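Local coordinates for CRISPR-associated endonuclease C2c1 (Alicyclobacillus acidoterrestris, PDB 5U31), which cleaves invading DNA that carries a protospacer adjacent motif and matches its guide RNA, using a metal-dependent RuvC nuclease domain, at residues L41-Q46 with E67-E72; R76-Q81 with G91-L96; A536-D541 with Q987-D992; K542-L547 with K606-L611. The protein carries 3 engineered substitutions. One frame throughout, in Å; residues are numbered along the deposited sequence.

Contact 1 of 4, residues L41-Q46 with E67-E72; sequences LSLLRQ and EECKAE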
# COMPACT_ATOMS: atom_id res chain seq x y z
N LEU A 41 -1.28 -7.04 -33.39
CA LEU A 41 0.05 -6.79 -32.85
C LEU A 41 0.68 -8.06 -32.31
O LEU A 41 1.89 -8.29 -32.49
CB LEU A 41 -0.03 -5.72 -31.76
CG LEU A 41 -0.36 -4.30 -32.24
CD1 LEU A 41 -0.58 -3.38 -31.05
CD2 LEU A 41 0.75 -3.78 -33.14
N SER A 42 -0.11 -8.91 -31.64
CA SER A 42 0.44 -10.13 -31.06
C SER A 42 0.93 -11.10 -32.13
O SER A 42 1.88 -11.85 -31.89
CB SER A 42 -0.60 -10.81 -30.17
OG SER A 42 -1.75 -11.17 -30.91
N LEU A 43 0.31 -11.09 -33.31
CA LEU A 43 0.79 -11.95 -34.39
C LEU A 43 2.07 -11.41 -34.99
O LEU A 43 2.99 -12.18 -35.30
CB LEU A 43 -0.29 -12.12 -35.45
CG LEU A 43 -1.60 -12.75 -34.95
CD1 LEU A 43 -2.62 -12.78 -36.06
CD2 LEU A 43 -1.35 -14.14 -34.41
N LEU A 44 2.16 -10.09 -35.19
CA LEU A 44 3.41 -9.51 -35.68
C LEU A 44 4.57 -9.83 -34.75
O LEU A 44 5.70 -10.02 -35.21
CB LEU A 44 3.27 -8.00 -35.85
CG LEU A 44 2.14 -7.52 -36.76
CD1 LEU A 44 2.05 -6.00 -36.72
CD2 LEU A 44 2.34 -8.03 -38.18
N ARG A 45 4.29 -9.91 -33.45
CA ARG A 45 5.32 -10.19 -32.46
C ARG A 45 5.92 -11.58 -32.64
O ARG A 45 7.12 -11.77 -32.39
CB ARG A 45 4.72 -10.03 -31.06
CG ARG A 45 5.63 -10.33 -29.91
CD ARG A 45 4.92 -10.06 -28.60
NE ARG A 45 5.73 -10.48 -27.46
CZ ARG A 45 5.62 -11.66 -26.87
NH1 ARG A 45 4.73 -12.54 -27.31
NH2 ARG A 45 6.40 -11.97 -25.84
N GLN A 46 5.11 -12.53 -33.10
CA GLN A 46 5.49 -13.94 -33.32
C GLN A 46 6.44 -14.47 -32.25
O GLN A 46 7.49 -15.05 -32.54
CB GLN A 46 6.05 -14.15 -34.73
CG GLN A 46 7.05 -13.14 -35.21
CD GLN A 46 6.98 -12.94 -36.70
OE1 GLN A 46 7.54 -13.72 -37.47
NE2 GLN A 46 6.29 -11.89 -37.13
N GLU A 67 5.29 -20.73 -33.11
CA GLU A 67 4.91 -21.32 -34.39
C GLU A 67 3.43 -21.10 -34.68
O GLU A 67 3.06 -20.80 -35.82
CB GLU A 67 5.26 -22.81 -34.40
CG GLU A 67 6.75 -23.09 -34.30
CD GLU A 67 7.06 -24.58 -34.32
OE1 GLU A 67 6.12 -25.39 -34.17
OE2 GLU A 67 8.25 -24.94 -34.48
N GLU A 68 2.58 -21.21 -33.66
CA GLU A 68 1.17 -20.90 -33.83
C GLU A 68 0.97 -19.47 -34.31
O GLU A 68 0.10 -19.20 -35.14
CB GLU A 68 0.42 -21.13 -32.51
CG GLU A 68 0.04 -22.58 -32.24
CD GLU A 68 -0.61 -22.77 -30.88
OE1 GLU A 68 0.06 -22.53 -29.85
OE2 GLU A 68 -1.81 -23.14 -30.83
N CYS A 69 1.77 -18.53 -33.79
CA CYS A 69 1.66 -17.14 -34.22
C CYS A 69 2.11 -16.98 -35.67
O CYS A 69 1.37 -16.43 -36.49
CB CYS A 69 2.51 -16.24 -33.32
SG CYS A 69 1.77 -15.82 -31.74
N LYS A 70 3.32 -17.44 -35.98
CA LYS A 70 3.83 -17.29 -37.33
C LYS A 70 2.91 -17.95 -38.35
O LYS A 70 2.62 -17.37 -39.40
CB LYS A 70 5.24 -17.89 -37.41
CG LYS A 70 6.15 -17.37 -36.33
CD LYS A 70 7.58 -17.74 -36.55
CE LYS A 70 8.46 -17.17 -35.45
NZ LYS A 70 9.90 -17.37 -35.73
N ALA A 71 2.41 -19.15 -38.03
CA ALA A 71 1.52 -19.85 -38.95
C ALA A 71 0.23 -19.07 -39.17
O ALA A 71 -0.28 -19.00 -40.29
CB ALA A 71 1.21 -21.25 -38.42
N GLU A 72 -0.30 -18.46 -38.11
CA GLU A 72 -1.51 -17.66 -38.25
C GLU A 72 -1.20 -16.31 -38.89
O GLU A 72 -2.00 -15.79 -39.66
CB GLU A 72 -2.16 -17.46 -36.88
CG GLU A 72 -3.44 -16.65 -36.91
CD GLU A 72 -4.04 -16.50 -35.52
OE1 GLU A 72 -3.60 -17.24 -34.62
OE2 GLU A 72 -4.92 -15.64 -35.34

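Contact 2 of 4, residues R76-Q81 with G91-L96; sequences RLRARQ and GSDDEL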
# COMPACT_ATOMS: atom_id res chain seq x y z
N ARG A 76 -2.85 -14.75 -42.49
CA ARG A 76 -3.43 -13.43 -42.71
C ARG A 76 -2.70 -12.68 -43.82
O ARG A 76 -3.34 -12.03 -44.65
CB ARG A 76 -3.40 -12.61 -41.42
CG ARG A 76 -4.35 -13.11 -40.36
CD ARG A 76 -4.64 -12.02 -39.36
NE ARG A 76 -5.28 -12.55 -38.16
CZ ARG A 76 -5.76 -11.79 -37.18
NH1 ARG A 76 -5.69 -10.47 -37.27
NH2 ARG A 76 -6.33 -12.35 -36.12
N LEU A 77 -1.37 -12.74 -43.83
CA LEU A 77 -0.61 -11.98 -44.82
C LEU A 77 -0.87 -12.50 -46.23
O LEU A 77 -1.07 -11.72 -47.16
CB LEU A 77 0.89 -12.04 -44.50
CG LEU A 77 1.32 -11.52 -43.13
CD1 LEU A 77 2.84 -11.44 -43.03
CD2 LEU A 77 0.69 -10.17 -42.85
N ARG A 78 -0.88 -13.83 -46.40
CA ARG A 78 -1.12 -14.40 -47.72
C ARG A 78 -2.52 -14.06 -48.21
O ARG A 78 -2.72 -13.72 -49.38
CB ARG A 78 -0.92 -15.91 -47.70
CG ARG A 78 0.48 -16.38 -47.38
CD ARG A 78 1.51 -15.83 -48.33
NE ARG A 78 2.83 -16.39 -48.07
CZ ARG A 78 3.93 -16.01 -48.70
NH1 ARG A 78 5.10 -16.57 -48.40
NH2 ARG A 78 3.88 -15.05 -49.61
N ALA A 79 -3.50 -14.16 -47.31
CA ALA A 79 -4.87 -13.82 -47.67
C ALA A 79 -5.03 -12.34 -47.97
O ALA A 79 -5.85 -11.96 -48.80
CB ALA A 79 -5.82 -14.25 -46.55
N ARG A 80 -4.24 -11.50 -47.31
CA ARG A 80 -4.27 -10.07 -47.60
C ARG A 80 -3.68 -9.77 -48.97
O ARG A 80 -4.21 -8.93 -49.71
CB ARG A 80 -3.54 -9.30 -46.50
CG ARG A 80 -3.38 -7.81 -46.76
CD ARG A 80 -4.71 -7.16 -47.12
NE ARG A 80 -5.65 -7.16 -46.01
CZ ARG A 80 -6.78 -6.48 -46.01
NH1 ARG A 80 -7.11 -5.74 -47.07
NH2 ARG A 80 -7.59 -6.52 -44.96
N GLN A 81 -2.57 -10.42 -49.32
CA GLN A 81 -2.02 -10.26 -50.66
C GLN A 81 -3.06 -10.59 -51.72
O GLN A 81 -3.17 -9.90 -52.74
CB GLN A 81 -0.78 -11.14 -50.84
CG GLN A 81 0.39 -10.76 -49.95
CD GLN A 81 1.58 -11.70 -50.11
OE1 GLN A 81 1.42 -12.91 -50.24
NE2 GLN A 81 2.78 -11.13 -50.11
N GLY A 91 6.96 -12.86 -51.85
CA GLY A 91 7.88 -12.96 -50.74
C GLY A 91 7.86 -14.31 -50.06
O GLY A 91 6.80 -14.93 -49.92
N SER A 92 9.03 -14.79 -49.65
CA SER A 92 9.06 -16.06 -48.94
C SER A 92 8.46 -15.90 -47.55
O SER A 92 8.28 -14.79 -47.04
CB SER A 92 10.49 -16.59 -48.85
OG SER A 92 11.28 -15.75 -48.03
N ASP A 93 8.12 -17.04 -46.94
CA ASP A 93 7.62 -17.01 -45.57
C ASP A 93 8.57 -16.27 -44.65
O ASP A 93 8.14 -15.44 -43.84
CB ASP A 93 7.40 -18.44 -45.06
CG ASP A 93 6.09 -19.04 -45.54
OD1 ASP A 93 5.43 -18.41 -46.40
OD2 ASP A 93 5.73 -20.13 -45.06
N ASP A 94 9.87 -16.54 -44.76
CA ASP A 94 10.83 -15.91 -43.86
C ASP A 94 10.92 -14.41 -44.11
O ASP A 94 11.01 -13.63 -43.15
CB ASP A 94 12.19 -16.58 -44.00
CG ASP A 94 13.13 -16.20 -42.88
OD1 ASP A 94 13.87 -15.20 -43.04
OD2 ASP A 94 13.12 -16.88 -41.84
N GLU A 95 10.89 -13.98 -45.37
CA GLU A 95 10.91 -12.55 -45.66
C GLU A 95 9.72 -11.85 -45.02
O GLU A 95 9.88 -10.82 -44.36
CB GLU A 95 10.93 -12.31 -47.17
CG GLU A 95 12.21 -12.76 -47.83
CD GLU A 95 12.22 -12.48 -49.32
OE1 GLU A 95 13.18 -11.85 -49.79
OE2 GLU A 95 11.26 -12.89 -50.02
N LEU A 96 8.52 -12.41 -45.19
CA LEU A 96 7.32 -11.80 -44.63
C LEU A 96 7.35 -11.80 -43.11
O LEU A 96 6.91 -10.83 -42.48
CB LEU A 96 6.08 -12.52 -45.14
CG LEU A 96 5.34 -11.94 -46.35
CD1 LEU A 96 6.31 -11.52 -47.43
CD2 LEU A 96 4.38 -12.98 -46.87

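Contact 3 of 4, residues A536-D541 with Q987-D992; sequences AFVHFD and QRLWSD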
# COMPACT_ATOMS: atom_id res chain seq x y z
N ALA A 536 13.93 14.07 2.44
CA ALA A 536 14.08 15.52 2.55
C ALA A 536 15.47 15.88 3.05
O ALA A 536 15.97 15.30 4.02
CB ALA A 536 13.02 16.09 3.49
N PHE A 537 16.08 16.86 2.39
CA PHE A 537 17.36 17.41 2.80
C PHE A 537 17.32 18.93 2.62
O PHE A 537 16.82 19.42 1.61
CB PHE A 537 18.53 16.81 2.00
CG PHE A 537 18.81 15.37 2.33
CD1 PHE A 537 19.55 15.03 3.45
CD2 PHE A 537 18.33 14.35 1.52
CE1 PHE A 537 19.81 13.71 3.75
CE2 PHE A 537 18.59 13.02 1.82
CZ PHE A 537 19.33 12.70 2.94
N VAL A 538 17.83 19.65 3.62
CA VAL A 538 17.75 21.10 3.65
C VAL A 538 19.03 21.69 3.06
O VAL A 538 20.14 21.30 3.43
CB VAL A 538 17.55 21.61 5.09
CG1 VAL A 538 17.80 23.09 5.16
CG2 VAL A 538 16.15 21.29 5.56
N HIS A 539 18.86 22.64 2.14
CA HIS A 539 19.97 23.45 1.63
C HIS A 539 20.25 24.55 2.64
O HIS A 539 19.73 25.66 2.54
CB HIS A 539 19.63 24.02 0.26
CG HIS A 539 19.83 23.06 -0.86
ND1 HIS A 539 20.91 23.14 -1.73
CD2 HIS A 539 19.10 22.00 -1.27
CE1 HIS A 539 20.82 22.16 -2.62
NE2 HIS A 539 19.73 21.46 -2.36
N PHE A 540 21.09 24.25 3.63
CA PHE A 540 21.39 25.22 4.68
C PHE A 540 22.07 26.47 4.14
O PHE A 540 21.98 27.53 4.77
CB PHE A 540 22.26 24.57 5.76
CG PHE A 540 21.66 23.32 6.36
CD1 PHE A 540 20.69 23.40 7.34
CD2 PHE A 540 22.08 22.07 5.93
CE1 PHE A 540 20.13 22.25 7.88
CE2 PHE A 540 21.53 20.92 6.47
CZ PHE A 540 20.56 21.01 7.45
N ASP A 541 22.73 26.38 2.98
CA ASP A 541 23.34 27.56 2.38
C ASP A 541 22.29 28.59 2.00
O ASP A 541 22.49 29.80 2.19
CB ASP A 541 24.16 27.17 1.15
CG ASP A 541 25.56 26.71 1.50
OD1 ASP A 541 25.95 26.84 2.67
OD2 ASP A 541 26.27 26.23 0.59
N GLN A 987 13.67 17.71 14.44
CA GLN A 987 15.02 17.90 14.95
C GLN A 987 16.06 17.30 14.01
O GLN A 987 17.17 17.84 13.89
CB GLN A 987 15.14 17.31 16.35
CG GLN A 987 16.47 17.56 17.04
CD GLN A 987 17.51 16.50 16.72
OE1 GLN A 987 17.17 15.35 16.42
NE2 GLN A 987 18.78 16.88 16.80
N ARG A 988 15.73 16.20 13.35
CA ARG A 988 16.66 15.58 12.41
C ARG A 988 16.77 16.36 11.10
O ARG A 988 17.79 16.27 10.42
CB ARG A 988 16.24 14.14 12.12
CG ARG A 988 16.27 13.28 13.35
CD ARG A 988 15.90 11.85 13.05
NE ARG A 988 16.09 11.03 14.25
CZ ARG A 988 16.02 9.71 14.26
NH1 ARG A 988 15.76 9.05 13.14
NH2 ARG A 988 16.22 9.05 15.40
N LEU A 989 15.73 17.11 10.74
CA LEU A 989 15.77 17.91 9.52
C LEU A 989 16.82 19.02 9.64
O LEU A 989 17.70 19.15 8.79
CB LEU A 989 14.39 18.51 9.25
CG LEU A 989 13.89 18.68 7.81
CD1 LEU A 989 13.41 20.10 7.57
CD2 LEU A 989 14.94 18.28 6.80
N TRP A 990 16.73 19.82 10.70
CA TRP A 990 17.55 21.01 10.85
C TRP A 990 18.99 20.71 11.26
O TRP A 990 19.81 21.63 11.26
CB TRP A 990 16.92 21.97 11.86
CG TRP A 990 15.49 22.27 11.58
CD1 TRP A 990 14.41 21.92 12.35
CD2 TRP A 990 14.96 22.96 10.45
NE1 TRP A 990 13.25 22.36 11.76
CE2 TRP A 990 13.56 23.00 10.59
CE3 TRP A 990 15.53 23.56 9.32
CZ2 TRP A 990 12.73 23.61 9.66
CZ3 TRP A 990 14.71 24.16 8.39
CH2 TRP A 990 13.32 24.18 8.57
N SER A 991 19.30 19.47 11.62
CA SER A 991 20.65 19.13 12.06
C SER A 991 21.36 18.15 11.14
O SER A 991 22.47 17.73 11.46
CB SER A 991 20.61 18.53 13.47
OG SER A 991 19.99 17.25 13.46
N ASP A 992 20.75 17.79 10.01
CA ASP A 992 21.31 16.81 9.07
C ASP A 992 21.69 15.53 9.81
O ASP A 992 22.83 15.08 9.80
CB ASP A 992 22.52 17.39 8.33
CG ASP A 992 22.73 16.75 6.97
OD1 ASP A 992 23.23 17.44 6.06
OD2 ASP A 992 22.36 15.56 6.81

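Contact 4 of 4, residues K542-L547 with K606-L611; sequences KLSDYL and KGNDNL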
# COMPACT_ATOMS: atom_id res chain seq x y z
N LYS A 542 21.16 28.14 1.47
CA LYS A 542 20.24 29.01 0.75
C LYS A 542 19.13 29.60 1.61
O LYS A 542 18.52 30.59 1.21
CB LYS A 542 19.62 28.26 -0.43
CG LYS A 542 20.64 27.66 -1.39
CD LYS A 542 19.98 26.80 -2.45
CE LYS A 542 21.02 26.16 -3.36
NZ LYS A 542 20.40 25.32 -4.43
N LEU A 543 18.84 29.02 2.78
CA LEU A 543 17.71 29.52 3.54
C LEU A 543 18.02 30.81 4.30
O LEU A 543 17.09 31.42 4.85
CB LEU A 543 17.19 28.45 4.51
CG LEU A 543 18.11 27.78 5.52
CD1 LEU A 543 18.28 28.61 6.76
CD2 LEU A 543 17.51 26.45 5.90
N SER A 544 19.28 31.23 4.36
CA SER A 544 19.59 32.52 4.96
C SER A 544 19.09 33.66 4.07
O SER A 544 18.51 34.63 4.56
CB SER A 544 21.09 32.65 5.20
OG SER A 544 21.82 32.44 4.00
N ASP A 545 19.30 33.54 2.75
CA ASP A 545 18.84 34.55 1.81
C ASP A 545 17.35 34.44 1.52
O ASP A 545 16.71 35.44 1.19
CB ASP A 545 19.61 34.43 0.49
CG ASP A 545 21.07 34.77 0.64
OD1 ASP A 545 21.40 35.63 1.48
OD2 ASP A 545 21.89 34.17 -0.08
N TYR A 546 16.78 33.23 1.63
CA TYR A 546 15.36 33.05 1.36
C TYR A 546 14.51 33.84 2.36
O TYR A 546 13.57 34.54 1.97
CB TYR A 546 15.00 31.56 1.39
CG TYR A 546 13.54 31.28 1.08
CD1 TYR A 546 13.11 31.09 -0.22
CD2 TYR A 546 12.60 31.21 2.10
CE1 TYR A 546 11.77 30.83 -0.50
CE2 TYR A 546 11.27 30.95 1.83
CZ TYR A 546 10.86 30.77 0.53
OH TYR A 546 9.53 30.52 0.27
N LEU A 547 14.84 33.73 3.65
CA LEU A 547 14.12 34.52 4.65
C LEU A 547 14.27 36.01 4.39
O LEU A 547 13.35 36.79 4.68
CB LEU A 547 14.60 34.17 6.05
CG LEU A 547 13.84 33.05 6.76
CD1 LEU A 547 14.28 32.99 8.21
CD2 LEU A 547 12.35 33.27 6.66
N LYS A 606 21.68 23.56 11.39
CA LYS A 606 23.06 23.39 10.94
C LYS A 606 23.44 24.51 9.98
O LYS A 606 22.64 24.93 9.14
CB LYS A 606 23.23 22.02 10.29
CG LYS A 606 24.61 21.74 9.72
CD LYS A 606 24.63 20.39 9.02
CE LYS A 606 25.98 20.09 8.41
NZ LYS A 606 25.99 18.76 7.74
N GLY A 607 24.67 24.99 10.11
CA GLY A 607 25.17 26.03 9.22
C GLY A 607 24.95 27.43 9.76
O GLY A 607 25.88 28.06 10.27
N ASN A 608 23.71 27.92 9.67
CA ASN A 608 23.39 29.26 10.13
C ASN A 608 23.31 29.27 11.65
O ASN A 608 22.49 28.56 12.25
CB ASN A 608 22.06 29.73 9.53
CG ASN A 608 21.74 29.03 8.23
OD1 ASN A 608 21.90 27.82 8.11
ND2 ASN A 608 21.29 29.80 7.24
N ASP A 609 24.16 30.08 12.28
CA ASP A 609 24.08 30.28 13.72
C ASP A 609 23.08 31.36 14.11
O ASP A 609 22.70 31.45 15.28
CB ASP A 609 25.46 30.63 14.29
CG ASP A 609 26.46 29.51 14.11
OD1 ASP A 609 26.05 28.33 14.17
OD2 ASP A 609 27.65 29.80 13.92
N ASN A 610 22.66 32.19 13.15
CA ASN A 610 21.70 33.25 13.45
C ASN A 610 20.27 32.74 13.40
O ASN A 610 19.38 33.38 13.98
CB ASN A 610 21.90 34.41 12.46
CG ASN A 610 21.19 35.68 12.91
OD1 ASN A 610 20.87 35.85 14.09
ND2 ASN A 610 20.95 36.58 11.96
N LEU A 611 20.03 31.60 12.76
CA LEU A 611 18.68 31.09 12.53
C LEU A 611 18.41 29.86 13.38
O LEU A 611 19.30 29.04 13.62
CB LEU A 611 18.48 30.75 11.05
CG LEU A 611 18.44 31.96 10.12
CD1 LEU A 611 18.28 31.52 8.68
CD2 LEU A 611 17.31 32.90 10.52

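Contact 1 of 4, residues L41-Q46 with E67-E72
Gln46 and Lys70 cross at about a right angle, the amide side chain laying its CB against the lysine's aliphatic stem: Gln46 CB lies 3.6 Å from Lys70 CG. The lysine is extended beyond CG, and its CE runs on past the backbone carbonyl of Gln46, with Lys70 CE 3.7 Å from Gln46 O. Gln46 has left the helix with positive phi; its CG lies between the backbone N and the carbonyl carbon (chi1 45°), and with a bend at chi2 this brings NE2 over its own helix end, where Gln46 NE2 donates to Leu44 O at 2.7 Å. The amide is therefore held by its own segment, and no hydrogen bond passes between 41-46 and 67-72. Beside this pair, Cys69 points its CB at the turn, 3.8 Å from Gln46 CA, at the closest backbone approach. On the other flank Leu43 meets Glu72, again nearly perpendicular; its methyls rest on the carboxylate, Leu43 CD2 being 3.7 Å from Glu72 CD, while Glu72 OE1 is engaged by Lys64 in a salt bridge. The axes of the short helical segments 41-45 and 67-72 approach to 8.4 Å and cross at -110°, a steep crossing of two REC1 helices, 17-45 and 66-83, whose connection carries the short strands 49-52 and 60-64.

Contact 2 of 4, residues R76-Q81 with G91-L96
One carbonyl oxygen, that of Gly91, is gripped by both terminal nitrogens of Arg78: Arg78 NH1 lies 2.8 Å and Arg78 NH2 2.9 Å from Gly91 O, and the oxygen sits close to the guanidinium plane. The second hydrogen of NH1 goes to Asp93, forming a salt bridge in which Arg78 NH1 is 2.7 Å from Asp93 OD1 and the N-H points almost straight at the oxygen (171°). The two side chains cross at about a right angle, with guanidinium and carboxylate planes 40° apart. A bend at chi2 (-57°) carries the arginine head across to the start of the other helix. One face of that head is covered by Leu96, whose CD2 stands 3.4 Å above its centre, so the guanidinium is bonded around its edge and packed from above. Deeper in, Leu77 CD1 reaches Leu96 CB at 4.0 Å, the two leucines sliding past each other in opposite directions. Ser92 and Glu95 form a capping box: Ser92 OG accepts from Glu95 N, and Ser92 N donates to the glutamate carboxylate. Gln81 NE2 donates to Phe186 O and Ala90 O, while its OE1 takes a weak bond from Arg78 NH2. The contact thus joins helix 66-83 to the first turn of helix 93-107 across the short connection between them, with Trp40 of helix 17-45 against Leu77 and Phe186 against Leu96.

Contact 3 of 4, residues A536-D541 with Q987-D992
Phe540 sends its ring from strand 535-538's trailing loop to the end of helix 977-990. Its CB points toward that helix end, and with CG anti to the carbonyl carbon (chi1 -56°) the ring's far edge is carried into the turn that closes the helix. CD1 and CD2 lead to the two edge carbons: Phe540 CE1 comes 3.5 Å from Trp990 O, and Phe540 CE2 lies 3.9 Å from Asp992 OD1, with the ring and carboxylate planes 33° apart. At the tip, Phe540 CZ stands 3.7 Å from Leu989 O. Leu989 O and Asp992 OD1 lie at the ring edge, whereas Trp990 O approaches obliquely; Val538 CG1, from the ring's own segment, packs 3.6 Å above one face, offset toward the rim. The helix ends in a Schellman motif, Asp992 taking positive phi, and belongs to the RuvC-III part of an RNase H-like nuclease fold; the strand comes from RuvC-I, so the contact joins two pieces of one domain that are far apart in sequence. The other branch of Val538 faces Leu989 at about a right angle, Val538 CG2 being 3.5 Å from Leu989 CD2, and the same methyl approaches the indole obliquely, 4.3 Å from Trp990 CZ3. Ala536 adds its CB to the edge of this apolar patch, 4.4 Å from Leu989 CD2. Leu847 of strand 845-850 touches both Ala536 and Leu989, while Met894 of strand 890-895 touches Leu989.

Contact 4 of 4, residues K542-L547 with K606-L611
Residues 543-547 of a short helix face the loop 606-610 and the beginning of strand 611-621, the backbones coming nearest at Ser544 and Asn608, whose CA atoms are 7.2 Å apart, and no hydrogen bond crosses between the segments. Leucines make the apolar part of the contact. Leu611, where the loop gives way to strand 611-621, points its CB toward the helix and divides its methyls between two leucines one helical turn apart: Leu611 CD1 lies 3.5 Å from Leu543 CD1, and Leu611 CD2 lies 3.8 Å from Leu547 CD1. In each pair the side chains slide past one another in opposite directions. Leu543 holds CG between its backbone N and carbonyl carbon (chi1 55°), a turn that brings CD1 round to the loop. The same methyl also lies beside the side chain of Asn608, which slants across it; the carboxamide end additionally adjoins Ser544 CB. Ser544 OG makes a weak hydrogen bond with Asp541 O, three residues earlier. The loop reaches Asn608 through Gly607, whose positive phi (92°) turns the chain before the asparagine. Within RuvC-I, helix 543-549 therefore packs on the hairpin loop between strands 602-604 and 611-621 at one side of the mixed sheet, while Val585 and Arg587 of the adjoining strand 578-587 touch Leu547 and Leu611 respectively.

In the fold
The four contacts form two groups, with the centres of contacts 1 and 3 about 57 Å apart. Contacts 1 and 2 share helix 66-83 in REC1 and meet where Leu43 CD1 packs 3.4 Å from Arg76 NE; contact 1 is buried, whereas contact 2 is partly buried and includes exposed residues. Their chemistry follows: van der Waals packing in the first, a salt bridge and a shared carbonyl in the second. Contacts 3 and 4, both partly buried in the RuvC domain, are joined by the consecutive elements 535-538 and 543-549 and by a probable hydrogen bond from Lys606 N to Trp990 O. Aromatic edges meet oxygens in contact 3; leucines dominate contact 4.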